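Local atomic coordinates of citryl-CoA lyase (Hydrogenobacter thermophilus, PDB entry 6HXP), a protein that probably cleaves citryl-CoA to acetyl-CoA and oxaloacetate, as a lyase of the citrate synthase family that binds coenzyme A. Residues Leu152-Cys166 against Leu186-Met199. Sequence-based numbering, arbitrary orientation. Where two conformers were deposited one is given.
Sequences LMDIARVLEFYGEHC and LNVDGAIAAIASEM
E198 CG lies anti to the backbone N (chi1 -153°), and a bend at chi2 (81°) turns the carboxylate onto the start of helix 164-180. H165 CG is beside its own backbone N (chi1 -65°), which brings ND1 round to the same carboxylate. G163 is the N-cap of that helix, and the glutamate accepts the backbone N-H groups of H165 and C166. E198 OE2 accepts from H165 N at 3.0 Å on its syn lone pair. H165 ND1 reaches E198 OE2 at 2.9 Å, from above the carboxylate plane but within the plane of the imidazole. E198 OE1 takes a nearly straight bond from C166 N at 2.9 Å and a weak one from G163 N.

One face of the H165 ring is covered off-centre by S197, with CB in a CH-pi contact. S197 OG turns back to A193 O and also bonds Q111. The F161 ring slides past the E198 stem, its CZ 3.6 Å from E198 CB. At the ring edge sit I195 O and M199 CG. L152 is a knob between V188, A191, I192 and I195. M153 CE rests on A194 CB at 3.9 Å.

The contact joins three helices of the citrate synthase-type fold; L186, just before helix 188-198, touches CoA-binding Y137. With an alanine at E198, the backbone N-H groups of H165 and C166 would probably lose their acceptor, and the imidazole, without its ND1 bond, would be freer to turn. Three firm bonds hold the carboxylate, and the helix start probably stabilises its negative charge.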
ATOM      1  N   LEU A 152      -8.624 -20.809  23.442  1.00 23.44           N
ATOM      2  CA  LEU A 152      -9.125 -21.355  22.179  1.00 21.50           C
ATOM      3  C   LEU A 152      -9.293 -22.889  22.249  1.00 25.68           C
ATOM      4  O   LEU A 152     -10.292 -23.423  21.753  1.00 24.82           O
ATOM      5  CB  LEU A 152      -8.215 -20.986  21.033  1.00 21.16           C
ATOM      6  CG  LEU A 152      -8.347 -19.556  20.557  1.00 23.74           C
ATOM      7  CD1 LEU A 152      -7.181 -19.198  19.633  1.00 23.62           C
ATOM      8  CD2 LEU A 152      -9.687 -19.337  19.804  1.00 23.38           C
ATOM      9  N   MET A 153      -8.331 -23.574  22.843  1.00 24.43           N
ATOM     10  CA  MET A 153      -8.379 -25.024  22.953  1.00 25.17           C
ATOM     11  C   MET A 153      -9.448 -25.454  23.933  1.00 28.45           C
ATOM     12  O   MET A 153     -10.099 -26.477  23.719  1.00 29.34           O
ATOM     13  CB  MET A 153      -7.008 -25.656  23.262  1.00 26.90           C
ATOM     14  CG  MET A 153      -5.993 -25.447  22.147  1.00 28.28           C
ATOM     15  SD  MET A 153      -6.576 -26.178  20.579  1.00 31.06           S
ATOM     16  CE  MET A 153      -5.235 -25.744  19.489  1.00 30.85           C
ATOM     17  N   ASP A 154      -9.665 -24.684  25.006  1.00 27.32           N
ATOM     18  CA  ASP A 154     -10.736 -25.020  25.957  1.00 28.01           C
ATOM     19  C   ASP A 154     -12.065 -24.930  25.247  1.00 29.20           C
ATOM     20  O   ASP A 154     -12.921 -25.792  25.448  1.00 30.79           O
ATOM     21  CB  ASP A 154     -10.763 -24.046  27.151  1.00 30.52           C
ATOM     22  CG  ASP A 154      -9.657 -24.248  28.159  1.00 38.41           C
ATOM     23  OD1 ASP A 154      -8.982 -25.310  28.104  1.00 38.02           O
ATOM     24  OD2 ASP A 154      -9.453 -23.334  29.008  1.00 43.05           O
ATOM     25  N   ILE A 155     -12.254 -23.890  24.442  1.00 26.52           N
ATOM     26  CA  ILE A 155     -13.510 -23.743  23.667  1.00 25.66           C
ATOM     27  C   ILE A 155     -13.647 -24.907  22.683  1.00 28.96           C
ATOM     28  O   ILE A 155     -14.713 -25.544  22.606  1.00 29.28           O
ATOM     29  CB  ILE A 155     -13.544 -22.379  22.951  1.00 26.09           C
ATOM     30  CG1 ILE A 155     -13.641 -21.229  23.975  1.00 26.18           C
ATOM     31  CG2 ILE A 155     -14.740 -22.306  21.993  1.00 27.75           C
ATOM     32  CD1 ILE A 155     -13.205 -19.890  23.367  1.00 26.62           C
ATOM     33  N   ALA A 156     -12.562 -25.215  21.956  1.00 26.55           N
ATOM     34  CA  ALA A 156     -12.591 -26.333  20.997  1.00 25.28           C
ATOM     35  C   ALA A 156     -12.986 -27.642  21.709  1.00 27.96           C
ATOM     36  O   ALA A 156     -13.759 -28.411  21.160  1.00 28.81           O
ATOM     37  CB  ALA A 156     -11.243 -26.496  20.366  1.00 25.50           C
ATOM     38  N   ARG A 157     -12.503 -27.874  22.941  0.50 27.87           N
ATOM     39  CA  ARG A 157     -12.853 -29.095  23.672  0.50 29.82           C
ATOM     40  C   ARG A 157     -14.308 -29.065  24.155  0.50 34.19           C
ATOM     41  O   ARG A 157     -15.011 -30.077  24.036  0.50 33.71           O
ATOM     42  CB  ARG A 157     -11.918 -29.303  24.878  0.50 31.09           C
ATOM     43  CG  ARG A 157     -10.512 -29.770  24.520  0.50 33.98           C
ATOM     44  CD  ARG A 157      -9.697 -29.968  25.784  0.50 38.00           C
ATOM     45  NE  ARG A 157      -8.304 -30.345  25.532  0.50 40.60           N
ATOM     46  CZ  ARG A 157      -7.891 -31.573  25.229  0.50 49.48           C
ATOM     47  NH1 ARG A 157      -8.766 -32.558  25.084  0.50 40.62           N
ATOM     48  NH2 ARG A 157      -6.602 -31.817  25.048  0.50 32.86           N
ATOM     49  N   VAL A 158     -14.784 -27.923  24.691  0.50 31.46           N
ATOM     50  CA  VAL A 158     -16.182 -27.836  25.177  0.50 33.27           C
ATOM     51  C   VAL A 158     -17.177 -28.109  24.041  0.50 35.55           C
ATOM     52  O   VAL A 158     -18.223 -28.740  24.253  0.50 36.64           O
ATOM     53  CB  VAL A 158     -16.460 -26.473  25.884  0.50 38.26           C
ATOM     54  CG1 VAL A 158     -17.962 -26.214  26.071  0.50 39.75           C
ATOM     55  CG2 VAL A 158     -15.746 -26.420  27.232  0.50 38.62           C
ATOM     56  N   LEU A 159     -16.825 -27.654  22.836  1.00 30.27           N
ATOM     57  CA  LEU A 159     -17.666 -27.800  21.656  1.00 30.98           C
ATOM     58  C   LEU A 159     -17.521 -29.124  20.969  1.00 33.67           C
ATOM     59  O   LEU A 159     -18.266 -29.363  20.027  1.00 34.71           O
ATOM     60  CB  LEU A 159     -17.320 -26.694  20.658  1.00 29.83           C
ATOM     61  CG  LEU A 159     -17.646 -25.274  21.093  1.00 34.66           C
ATOM     62  CD1 LEU A 159     -17.246 -24.312  20.017  1.00 34.37           C
ATOM     63  CD2 LEU A 159     -19.129 -25.105  21.388  1.00 41.85           C
ATOM     64  N   GLU A 160     -16.536 -29.964  21.360  1.00 31.13           N
ATOM     65  CA  GLU A 160     -16.256 -31.245  20.718  1.00 31.81           C
ATOM     66  C   GLU A 160     -15.755 -31.021  19.285  1.00 31.86           C
ATOM     67  O   GLU A 160     -15.963 -31.860  18.419  1.00 33.64           O
ATOM     68  CB  GLU A 160     -17.433 -32.213  20.785  1.00 36.91           C
ATOM     69  CG  GLU A 160     -17.864 -32.457  22.214  1.00 40.35           C
ATOM     70  CD  GLU A 160     -19.016 -33.428  22.298  1.00 65.18           C
ATOM     71  OE1 GLU A 160     -20.065 -33.155  21.671  1.00 59.46           O
ATOM     72  OE2 GLU A 160     -18.843 -34.492  22.930  1.00 73.79           O
ATOM     73  N   PHE A 161     -15.118 -29.884  19.068  1.00 28.33           N
ATOM     74  CA  PHE A 161     -14.488 -29.506  17.815  1.00 26.82           C
ATOM     75  C   PHE A 161     -13.041 -29.998  17.780  1.00 29.19           C
ATOM     76  O   PHE A 161     -12.527 -30.348  16.721  1.00 29.05           O
ATOM     77  CB  PHE A 161     -14.531 -27.975  17.664  1.00 26.25           C
ATOM     78  CG  PHE A 161     -13.700 -27.439  16.538  1.00 26.51           C
ATOM     79  CD1 PHE A 161     -12.363 -27.137  16.723  1.00 27.55           C
ATOM     80  CD2 PHE A 161     -14.264 -27.182  15.314  1.00 29.12           C
ATOM     81  CE1 PHE A 161     -11.597 -26.632  15.677  1.00 27.22           C
ATOM     82  CE2 PHE A 161     -13.516 -26.619  14.293  1.00 29.44           C
ATOM     83  CZ  PHE A 161     -12.186 -26.376  14.472  1.00 25.97           C
ATOM     84  N   TYR A 162     -12.370 -29.972  18.931  1.00 28.05           N
ATOM     85  CA  TYR A 162     -10.993 -30.416  19.085  1.00 26.42           C
ATOM     86  C   TYR A 162     -10.801 -31.766  18.413  1.00 29.52           C
ATOM     87  O   TYR A 162     -11.471 -32.735  18.767  1.00 32.40           O
ATOM     88  CB  TYR A 162     -10.661 -30.476  20.581  1.00 28.67           C
ATOM     89  CG  TYR A 162      -9.209 -30.716  20.913  1.00 29.65           C
ATOM     90  CD1 TYR A 162      -8.677 -31.999  20.909  1.00 33.09           C
ATOM     91  CD2 TYR A 162      -8.398 -29.676  21.337  1.00 29.51           C
ATOM     92  CE1 TYR A 162      -7.369 -32.240  21.327  1.00 34.54           C
ATOM     93  CE2 TYR A 162      -7.105 -29.908  21.787  1.00 30.61           C
ATOM     94  CZ  TYR A 162      -6.570 -31.179  21.718  1.00 33.79           C
ATOM     95  OH  TYR A 162      -5.286 -31.396  22.153  1.00 36.78           O
ATOM     96  N   GLY A 163      -9.881 -31.817  17.455  1.00 27.26           N
ATOM     97  CA  GLY A 163      -9.632 -33.030  16.696  1.00 29.33           C
ATOM     98  C   GLY A 163      -8.168 -33.319  16.482  1.00 32.12           C
ATOM     99  O   GLY A 163      -7.320 -32.891  17.265  1.00 30.79           O
ATOM    100  N   GLU A 164      -7.886 -34.040  15.416  1.00 30.49           N
ATOM    101  CA  GLU A 164      -6.539 -34.543  15.120  1.00 29.86           C
ATOM    102  C   GLU A 164      -5.493 -33.447  14.963  1.00 30.51           C
ATOM    103  O   GLU A 164      -4.364 -33.619  15.415  1.00 30.73           O
ATOM    104  CB  GLU A 164      -6.547 -35.458  13.875  1.00 32.87           C
ATOM    105  CG  GLU A 164      -6.995 -34.808  12.578  1.00 38.91           C
ATOM    106  CD  GLU A 164      -7.137 -35.755  11.400  1.00 61.50           C
ATOM    107  OE1 GLU A 164      -6.665 -36.907  11.509  1.00 47.47           O
ATOM    108  OE2 GLU A 164      -7.702 -35.342  10.361  1.00 54.22           O
ATOM    109  N   HIS A 165      -5.876 -32.312  14.346  1.00 28.15           N
ATOM    110  CA  HIS A 165      -4.944 -31.198  14.174  1.00 26.08           C
ATOM    111  C   HIS A 165      -4.638 -30.477  15.485  1.00 28.16           C
ATOM    112  O   HIS A 165      -3.486 -30.152  15.761  1.00 27.60           O
ATOM    113  CB  HIS A 165      -5.421 -30.230  13.081  1.00 25.70           C
ATOM    114  CG  HIS A 165      -5.454 -30.857  11.715  1.00 28.02           C
ATOM    115  ND1 HIS A 165      -6.610 -31.455  11.217  1.00 30.42           N
ATOM    116  CD2 HIS A 165      -4.469 -30.990  10.802  1.00 29.99           C
ATOM    117  CE1 HIS A 165      -6.281 -31.935  10.018  1.00 31.14           C
ATOM    118  NE2 HIS A 165      -5.009 -31.677   9.721  1.00 31.93           N
ATOM    119  N   CYS A 166      -5.665 -30.233  16.295  1.00 25.71           N
ATOM    120  CA  CYS A 166      -5.474 -29.624  17.619  1.00 26.36           C
ATOM    121  C   CYS A 166      -4.595 -30.536  18.477  1.00 30.07           C
ATOM    122  O   CYS A 166      -3.664 -30.067  19.154  1.00 29.85           O
ATOM    123  CB  CYS A 166      -6.803 -29.370  18.298  1.00 26.64           C
ATOM    124  SG  CYS A 166      -7.781 -28.074  17.526  1.00 29.69           S
ATOM    125  N   LEU A 186       2.763 -23.840  22.785  1.00 31.19           N
ATOM    126  CA  LEU A 186       2.009 -23.706  21.533  1.00 28.89           C
ATOM    127  C   LEU A 186       1.466 -22.271  21.616  1.00 29.93           C
ATOM    128  O   LEU A 186       0.641 -21.981  22.476  1.00 28.69           O
ATOM    129  CB  LEU A 186       0.864 -24.718  21.475  1.00 28.67           C
ATOM    130  CG  LEU A 186      -0.093 -24.555  20.282  1.00 28.97           C
ATOM    131  CD1 LEU A 186       0.607 -24.770  18.979  1.00 27.80           C
ATOM    132  CD2 LEU A 186      -1.266 -25.505  20.395  1.00 30.35           C
ATOM    133  N   ASN A 187       1.963 -21.371  20.806  1.00 26.80           N
ATOM    134  CA  ASN A 187       1.555 -19.969  20.869  1.00 26.63           C
ATOM    135  C   ASN A 187       0.286 -19.742  20.096  1.00 27.60           C
ATOM    136  O   ASN A 187      -0.209 -20.635  19.376  1.00 25.99           O
ATOM    137  CB  ASN A 187       2.694 -19.007  20.460  1.00 28.09           C
ATOM    138  CG  ASN A 187       3.097 -19.090  19.017  1.00 33.93           C
ATOM    139  OD1 ASN A 187       2.254 -19.122  18.122  1.00 30.00           O
ATOM    140  ND2 ASN A 187       4.413 -19.009  18.759  1.00 29.74           N
ATOM    141  N   VAL A 188      -0.293 -18.539  20.206  1.00 26.52           N
ATOM    142  CA  VAL A 188      -1.574 -18.267  19.576  1.00 27.29           C
ATOM    143  C   VAL A 188      -1.549 -18.434  18.055  1.00 26.92           C
ATOM    144  O   VAL A 188      -2.549 -18.838  17.450  1.00 25.89           O
ATOM    145  CB  VAL A 188      -2.121 -16.886  20.020  1.00 31.29           C
ATOM    146  CG1 VAL A 188      -1.318 -15.722  19.400  1.00 33.38           C
ATOM    147  CG2 VAL A 188      -3.600 -16.777  19.735  1.00 31.52           C
ATOM    148  N   ASP A 189      -0.383 -18.228  17.416  1.00 26.52           N
ATOM    149  CA  ASP A 189      -0.305 -18.454  15.962  1.00 26.28           C
ATOM    150  C   ASP A 189      -0.485 -19.955  15.683  1.00 26.59           C
ATOM    151  O   ASP A 189      -1.206 -20.334  14.759  1.00 25.16           O
ATOM    152  CB  ASP A 189       1.059 -18.048  15.371  1.00 28.08           C
ATOM    153  CG  ASP A 189       1.390 -16.588  15.431  1.00 45.23           C
ATOM    154  OD1 ASP A 189       0.460 -15.777  15.363  1.00 44.72           O
ATOM    155  OD2 ASP A 189       2.610 -16.255  15.511  1.00 52.40           O
ATOM    156  N   GLY A 190       0.195 -20.793  16.458  1.00 24.66           N
ATOM    157  CA  GLY A 190       0.055 -22.232  16.298  1.00 25.02           C
ATOM    158  C   GLY A 190      -1.372 -22.686  16.600  1.00 24.98           C
ATOM    159  O   GLY A 190      -1.911 -23.576  15.937  1.00 24.52           O
ATOM    160  N   ALA A 191      -2.012 -22.084  17.629  1.00 24.39           N
ATOM    161  CA  ALA A 191      -3.402 -22.437  18.016  1.00 24.14           C
ATOM    162  C   ALA A 191      -4.395 -22.113  16.889  1.00 24.44           C
ATOM    163  O   ALA A 191      -5.200 -22.971  16.488  1.00 24.32           O
ATOM    164  CB  ALA A 191      -3.792 -21.689  19.269  1.00 24.81           C
ATOM    165  N   ILE A 192      -4.303 -20.909  16.331  1.00 23.13           N
ATOM    166  CA  ILE A 192      -5.177 -20.538  15.210  1.00 22.06           C
ATOM    167  C   ILE A 192      -4.884 -21.413  14.010  1.00 22.46           C
ATOM    168  O   ILE A 192      -5.791 -21.888  13.328  1.00 22.51           O
ATOM    169  CB  ILE A 192      -5.000 -19.043  14.913  1.00 25.02           C
ATOM    170  CG1 ILE A 192      -5.582 -18.230  16.080  1.00 26.40           C
ATOM    171  CG2 ILE A 192      -5.651 -18.700  13.608  1.00 26.47           C
ATOM    172  CD1 ILE A 192      -5.290 -16.790  15.991  1.00 34.84           C
ATOM    173  N   ALA A 193      -3.603 -21.677  13.738  1.00 21.33           N
ATOM    174  CA  ALA A 193      -3.246 -22.569  12.649  1.00 20.97           C
ATOM    175  C   ALA A 193      -3.869 -23.970  12.845  1.00 22.67           C
ATOM    176  O   ALA A 193      -4.376 -24.551  11.882  1.00 23.43           O
ATOM    177  CB  ALA A 193      -1.729 -22.690  12.548  1.00 21.78           C
ATOM    178  N   ALA A 194      -3.846 -24.515  14.088  1.00 22.72           N
ATOM    179  CA  ALA A 194      -4.421 -25.815  14.339  1.00 22.89           C
ATOM    180  C   ALA A 194      -5.924 -25.808  14.097  1.00 22.75           C
ATOM    181  O   ALA A 194      -6.475 -26.726  13.483  1.00 24.12           O
ATOM    182  CB  ALA A 194      -4.153 -26.221  15.777  1.00 25.55           C
ATOM    183  N   ILE A 195      -6.596 -24.764  14.556  1.00 22.11           N
ATOM    184  CA  ILE A 195      -8.056 -24.674  14.441  1.00 22.48           C
ATOM    185  C   ILE A 195      -8.445 -24.503  12.969  1.00 23.68           C
ATOM    186  O   ILE A 195      -9.360 -25.164  12.509  1.00 23.31           O
ATOM    187  CB  ILE A 195      -8.558 -23.533  15.329  1.00 24.02           C
ATOM    188  CG1 ILE A 195      -8.409 -23.957  16.811  1.00 27.32           C
ATOM    189  CG2 ILE A 195     -10.017 -23.157  15.031  1.00 25.68           C
ATOM    190  CD1 ILE A 195      -8.319 -22.862  17.715  1.00 31.34           C
ATOM    191  N   ALA A 196      -7.754 -23.626  12.239  1.00 21.78           N
ATOM    192  CA  ALA A 196      -8.067 -23.428  10.828  1.00 21.79           C
ATOM    193  C   ALA A 196      -7.783 -24.724  10.056  1.00 23.59           C
ATOM    194  O   ALA A 196      -8.498 -25.056   9.113  1.00 23.77           O
ATOM    195  CB  ALA A 196      -7.248 -22.282  10.254  1.00 22.51           C
ATOM    196  N   SER A 197      -6.760 -25.472  10.459  1.00 21.83           N
ATOM    197  CA  SER A 197      -6.465 -26.763   9.826  1.00 23.16           C
ATOM    198  C   SER A 197      -7.533 -27.779  10.122  1.00 24.70           C
ATOM    199  O   SER A 197      -7.934 -28.534   9.240  1.00 25.82           O
ATOM    200  CB  SER A 197      -5.094 -27.271  10.257  1.00 24.80           C
ATOM    201  OG  SER A 197      -4.042 -26.400   9.858  1.00 25.42           O
ATOM    202  N   GLU A 198      -8.045 -27.774  11.366  1.00 23.79           N
ATOM    203  CA  GLU A 198      -9.144 -28.661  11.771  1.00 24.00           C
ATOM    204  C   GLU A 198     -10.376 -28.416  10.894  1.00 26.98           C
ATOM    205  O   GLU A 198     -11.146 -29.366  10.641  1.00 28.51           O
ATOM    206  CB  GLU A 198      -9.491 -28.471  13.250  1.00 25.63           C
ATOM    207  CG  GLU A 198     -10.089 -29.711  13.881  1.00 26.67           C
ATOM    208  CD  GLU A 198      -8.996 -30.683  14.266  1.00 29.41           C
ATOM    209  OE1 GLU A 198      -8.419 -30.506  15.365  1.00 27.90           O
ATOM    210  OE2 GLU A 198      -8.577 -31.482  13.400  1.00 30.15           O
ATOM    211  N   MET A 199     -10.603 -27.141  10.477  0.68 24.36           N
ATOM    212  CA  MET A 199     -11.693 -26.725   9.573  0.68 23.32           C
ATOM    213  C   MET A 199     -11.430 -27.112   8.106  0.68 26.77           C
ATOM    214  O   MET A 199     -12.291 -26.871   7.270  0.68 28.55           O
ATOM    215  CB  MET A 199     -11.892 -25.189   9.612  0.68 23.89           C
ATOM    216  CG  MET A 199     -12.438 -24.659  10.906  0.68 26.20           C
ATOM    217  SD  MET A 199     -12.331 -22.883  10.941  0.68 25.52           S
ATOM    218  CE  MET A 199     -13.015 -22.502  12.544  0.68 25.10           C
TER